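Local coordinates for protein triacylglycerol lipase (Clostridium botulinum, PDB 5AH1) that hydrolyses synthetic polyesters and probably triacylglycerols, as a zinc-binding esterase of the alpha/beta-hydrolase family, at residues S127-A132 / N317-A322; E148-K153 / T300-T305. All blocks are in the same frame, centred on the assembly; numbering follows the deposited sequence.

Contact 1: residues S127-A132 / N317-A322; sequences SNWDRA and NTWVKA. With ZN (zinc ion), chain B.
Trp129 and Trp319 meet through the outer carbons of their indoles, a worked example of how two aromatic side chains can join distant parts of a chain without stacking. Trp319 CH2 lies 3.9 Å from Trp129 CE3, coming in at the edge of the Trp129 ring and near its plane. The six-membered rings are 6.0 Å apart between centroids, with planes inclined at 49°, neither parallel nor perpendicular. The two side chains reach this meeting point by different torsions. In Trp129 CG stands anti to the backbone N (chi1 175°), which swings the indole outward from the helix and brings its six-membered ring nearer the other segment than CB; in Trp319 CG is wedged between the backbone N and carbonyl carbon (chi1 70°). There the methyl CG2 of the next residue, Val320, sits over the centre of the Trp319 ring, 3.5 Å above its plane, while Gln193 of helix 183-197 also touches this side chain. Within the alpha/beta-hydrolase fold the contact ties the start of helix 128-140, which follows edge strand 117-120, to the loop leading from helix 310-317 into strand 327-331. Trp129 is further anchored by NE1, which hydrogen-bonds to Tyr146 O. Its neighbours give this helix start a second task. Ser127 is the N-cap, its OG accepting from Asp130 N at 3.0 Å, and Asp130 OD1 is a close zinc ligand at 1.9 Å. Asp130 OD2 stands farther from the zinc ion, at 2.7 Å, a long and at most weak approach, and accepts a hydrogen bond from Gln273 NE2.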
# COMPACT_ATOMS: atom_id res chain seq x y z
N SER A 127 -9.84 6.01 2.81
CA SER A 127 -8.76 6.66 3.54
C SER A 127 -7.92 5.64 4.32
O SER A 127 -8.35 4.52 4.58
CB SER A 127 -9.32 7.66 4.53
OG SER A 127 -10.06 6.99 5.52
N ASN A 128 -6.73 6.05 4.72
CA ASN A 128 -5.89 5.20 5.56
C ASN A 128 -6.54 4.91 6.92
O ASN A 128 -6.41 3.81 7.44
CB ASN A 128 -4.50 5.82 5.72
CG ASN A 128 -3.62 5.54 4.53
OD1 ASN A 128 -3.41 4.37 4.19
ND2 ASN A 128 -3.07 6.58 3.91
N TRP A 129 -7.22 5.89 7.50
CA TRP A 129 -7.96 5.62 8.73
C TRP A 129 -8.98 4.51 8.50
O TRP A 129 -9.05 3.52 9.24
CB TRP A 129 -8.68 6.88 9.19
CG TRP A 129 -9.56 6.68 10.40
CD1 TRP A 129 -10.83 6.15 10.42
CD2 TRP A 129 -9.25 7.02 11.77
NE1 TRP A 129 -11.32 6.14 11.70
CE2 TRP A 129 -10.38 6.67 12.55
CE3 TRP A 129 -8.13 7.58 12.42
CZ2 TRP A 129 -10.43 6.91 13.92
CZ3 TRP A 129 -8.19 7.80 13.77
CH2 TRP A 129 -9.32 7.45 14.51
N ASP A 130 -9.80 4.66 7.45
CA ASP A 130 -10.85 3.69 7.21
C ASP A 130 -10.23 2.31 6.94
O ASP A 130 -10.70 1.30 7.46
CB ASP A 130 -11.74 4.10 6.03
CG ASP A 130 -12.63 5.33 6.30
OD1 ASP A 130 -12.53 5.98 7.38
OD2 ASP A 130 -13.46 5.64 5.41
N ARG A 131 -9.19 2.29 6.13
CA ARG A 131 -8.48 1.05 5.83
C ARG A 131 -7.86 0.39 7.06
O ARG A 131 -7.85 -0.82 7.16
CB ARG A 131 -7.45 1.30 4.73
CG ARG A 131 -8.12 1.56 3.35
CD ARG A 131 -7.14 2.16 2.36
NE ARG A 131 -5.84 1.49 2.32
CZ ARG A 131 -5.37 0.76 1.32
NH1 ARG A 131 -6.13 0.40 0.28
NH2 ARG A 131 -4.12 0.31 1.39
N ALA A 132 -7.34 1.19 7.98
CA ALA A 132 -6.80 0.65 9.21
C ALA A 132 -7.88 0.01 10.08
O ALA A 132 -7.66 -1.05 10.66
CB ALA A 132 -6.04 1.72 9.98
N ASN A 317 1.46 11.89 8.68
CA ASN A 317 2.73 11.79 9.34
C ASN A 317 2.80 12.57 10.65
O ASN A 317 3.63 12.26 11.50
CB ASN A 317 3.84 12.25 8.41
CG ASN A 317 4.03 11.36 7.22
OD1 ASN A 317 3.51 10.24 7.18
ND2 ASN A 317 4.83 11.82 6.25
N THR A 318 1.97 13.61 10.79
CA THR A 318 2.00 14.40 12.01
C THR A 318 1.47 13.65 13.23
O THR A 318 1.69 14.10 14.35
CB THR A 318 1.27 15.75 11.87
OG1 THR A 318 -0.13 15.50 11.72
CG2 THR A 318 1.84 16.57 10.72
N TRP A 319 0.85 12.49 13.03
CA TRP A 319 0.38 11.69 14.17
C TRP A 319 0.70 10.20 14.07
O TRP A 319 0.67 9.51 15.09
CB TRP A 319 -1.11 11.91 14.43
CG TRP A 319 -2.04 11.33 13.40
CD1 TRP A 319 -2.37 11.87 12.20
CD2 TRP A 319 -2.74 10.08 13.49
NE1 TRP A 319 -3.24 11.03 11.53
CE2 TRP A 319 -3.48 9.93 12.31
CE3 TRP A 319 -2.80 9.08 14.46
CZ2 TRP A 319 -4.27 8.80 12.07
CZ3 TRP A 319 -3.61 7.98 14.23
CH2 TRP A 319 -4.32 7.84 13.04
N VAL A 320 1.01 9.71 12.87
CA VAL A 320 1.33 8.29 12.72
C VAL A 320 2.85 8.14 12.80
O VAL A 320 3.56 8.36 11.82
CB VAL A 320 0.75 7.72 11.40
CG1 VAL A 320 1.18 6.28 11.19
CG2 VAL A 320 -0.77 7.80 11.42
N LYS A 321 3.33 7.75 13.98
CA LYS A 321 4.77 7.71 14.26
C LYS A 321 5.28 6.29 14.35
O LYS A 321 4.53 5.34 14.59
CB LYS A 321 5.09 8.46 15.55
CG LYS A 321 4.67 7.80 16.82
CD LYS A 321 5.04 8.61 18.05
CE LYS A 321 6.43 8.33 18.54
NZ LYS A 321 6.63 8.99 19.87
N ALA A 322 6.58 6.16 14.14
CA ALA A 322 7.26 4.89 14.36
C ALA A 322 7.29 4.62 15.85
O ALA A 322 7.84 5.41 16.63
CB ALA A 322 8.69 4.93 13.81
ZN ZN B . -13.65 7.55 7.33

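Contact 2: residues E148-K153 / T300-T305. With ZN (zinc ion), chain B.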
# COMPACT_ATOMS: atom_id res chain seq x y z
N GLU A 148 -17.14 6.49 16.42
CA GLU A 148 -18.23 7.47 16.41
C GLU A 148 -17.75 8.86 16.00
O GLU A 148 -18.38 9.53 15.18
CB GLU A 148 -18.92 7.54 17.77
CG GLU A 148 -20.09 8.51 17.81
CD GLU A 148 -20.80 8.47 19.15
OE1 GLU A 148 -21.63 7.57 19.35
OE2 GLU A 148 -20.50 9.33 20.00
N ALA A 149 -16.67 9.31 16.61
CA ALA A 149 -16.22 10.67 16.41
C ALA A 149 -15.83 10.88 14.96
O ALA A 149 -16.23 11.85 14.33
CB ALA A 149 -15.09 11.02 17.35
N HIS A 150 -15.03 9.98 14.44
CA HIS A 150 -14.59 10.04 13.06
C HIS A 150 -15.77 10.00 12.11
O HIS A 150 -15.87 10.82 11.18
CB HIS A 150 -13.66 8.87 12.77
CG HIS A 150 -13.28 8.75 11.33
ND1 HIS A 150 -12.09 9.24 10.83
CD2 HIS A 150 -13.92 8.18 10.29
CE1 HIS A 150 -12.02 8.98 9.54
NE2 HIS A 150 -13.13 8.35 9.18
N ALA A 151 -16.69 9.07 12.34
CA ALA A 151 -17.82 8.92 11.43
C ALA A 151 -18.70 10.17 11.44
O ALA A 151 -19.24 10.58 10.42
CB ALA A 151 -18.61 7.68 11.79
N LYS A 152 -18.84 10.78 12.61
CA LYS A 152 -19.62 12.00 12.71
C LYS A 152 -18.91 13.14 11.98
O LYS A 152 -19.55 13.91 11.25
CB LYS A 152 -19.86 12.39 14.16
CG LYS A 152 -20.71 13.64 14.30
CD LYS A 152 -21.03 13.94 15.75
CE LYS A 152 -21.84 15.22 15.90
NZ LYS A 152 -22.21 15.47 17.33
N LYS A 153 -17.61 13.28 12.19
CA LYS A 153 -16.85 14.35 11.57
C LYS A 153 -16.89 14.28 10.04
O LYS A 153 -17.06 15.31 9.37
CB LYS A 153 -15.40 14.28 12.05
CG LYS A 153 -14.48 15.33 11.43
CD LYS A 153 -13.08 15.23 12.00
CE LYS A 153 -12.16 16.26 11.38
NZ LYS A 153 -12.55 17.63 11.83
N THR A 300 -14.42 15.59 0.38
CA THR A 300 -13.93 15.12 1.67
C THR A 300 -12.43 14.89 1.65
O THR A 300 -11.86 14.55 0.60
CB THR A 300 -14.63 13.81 2.13
OG1 THR A 300 -14.21 13.47 3.45
CG2 THR A 300 -14.32 12.63 1.20
N LYS A 301 -11.76 15.07 2.78
CA LYS A 301 -10.38 14.61 2.88
C LYS A 301 -10.30 13.16 3.35
O LYS A 301 -9.21 12.59 3.38
CB LYS A 301 -9.54 15.53 3.76
CG LYS A 301 -9.90 15.53 5.22
CD LYS A 301 -8.91 16.41 5.96
CE LYS A 301 -9.10 16.40 7.48
NZ LYS A 301 -8.14 17.35 8.13
N ASP A 302 -11.44 12.56 3.70
CA ASP A 302 -11.44 11.16 4.16
C ASP A 302 -11.55 10.15 3.02
O ASP A 302 -12.49 9.35 2.97
CB ASP A 302 -12.60 10.99 5.15
CG ASP A 302 -12.58 9.65 5.88
OD1 ASP A 302 -11.48 9.16 6.25
OD2 ASP A 302 -13.68 9.11 6.11
N ILE A 303 -10.60 10.20 2.09
CA ILE A 303 -10.62 9.37 0.89
C ILE A 303 -9.17 9.14 0.42
O ILE A 303 -8.30 9.92 0.76
CB ILE A 303 -11.54 10.04 -0.18
CG1 ILE A 303 -11.97 9.04 -1.26
CG2 ILE A 303 -10.89 11.29 -0.72
CD1 ILE A 303 -12.91 7.95 -0.77
N ALA A 304 -8.92 8.08 -0.35
CA ALA A 304 -7.54 7.73 -0.66
C ALA A 304 -6.79 8.81 -1.44
O ALA A 304 -5.61 9.02 -1.21
CB ALA A 304 -7.47 6.41 -1.42
N THR A 305 -7.46 9.47 -2.37
CA THR A 305 -6.80 10.44 -3.23
C THR A 305 -6.21 11.60 -2.43
O THR A 305 -5.12 12.09 -2.75
CB THR A 305 -7.77 10.90 -4.36
OG1 THR A 305 -9.07 11.11 -3.83
CG2 THR A 305 -7.86 9.82 -5.41
ZN ZN B . -13.65 7.55 7.33
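His150 and Asp302 reach for one zinc ion from opposite directions, and nearly all of their closeness follows from sharing it. The metal is 2.1 Å from His150 NE2 and 2.0 Å from Asp302 OD2. These two donor atoms stand 3.2 Å apart, a spacing between ligands rather than a hydrogen bond. The carboxylate plane is turned 74° from the imidazole, yet Asp302 OD1 lies in the ring plane at its edge, 3.3 Å from His150 CE1. That oxygen stays 2.9 Å from the zinc ion and instead hydrogen-bonds to Ser127 OG. In both residues CG is anti to the backbone N (174° in His150, -171° in Asp302), which lays it beside the carbonyl carbon in each and aims the imidazole and the carboxylate at the ion between CA atoms 9.5 Å apart. Asp130 and His156 complete the two-aspartate, two-histidine site, an arrangement like that of the zinc-binding bacterial lipases. His150 belongs to helix 148-154, in the sequence linking the two antiparallel strands 142-145 and 159-163, within an insertion between strands 117-120 and 176-181 of the main sheet; Asp302 lies in the turn ahead of helix 304-308. The turn is itself braced: Thr300 OG1 accepts from Asp302 N at 2.9 Å, an ST turn, and Asp302 is the centre of an inverse gamma turn. The His150 ring also stacks with Trp129. Farther out, Lys301 NZ makes a salt bridge to Glu315 in one of its modelled conformers.

In the fold
Contact 2 is nested inside the chain loop that contact 1 closes, and their centres are 12 Å apart, yet they sit at different depths. Contact 1 joins partly exposed aromatic residues at the surface and works by apolar touch alone; contact 2 unites two buried residues through metal coordination. Helix 128-140 belongs to both neighbourhoods, since its first turn sends the Trp129 side chain to Trp319 and a carboxylate to the zinc ion. The metal thereby ties helix 128-140 and the nearby region of helix 148-154, with His156 just beyond it, to the sequence-distant turn 300-303. Asp130 OD1 and His150 NE2, one from each contact, come within 3.0 Å around that ion.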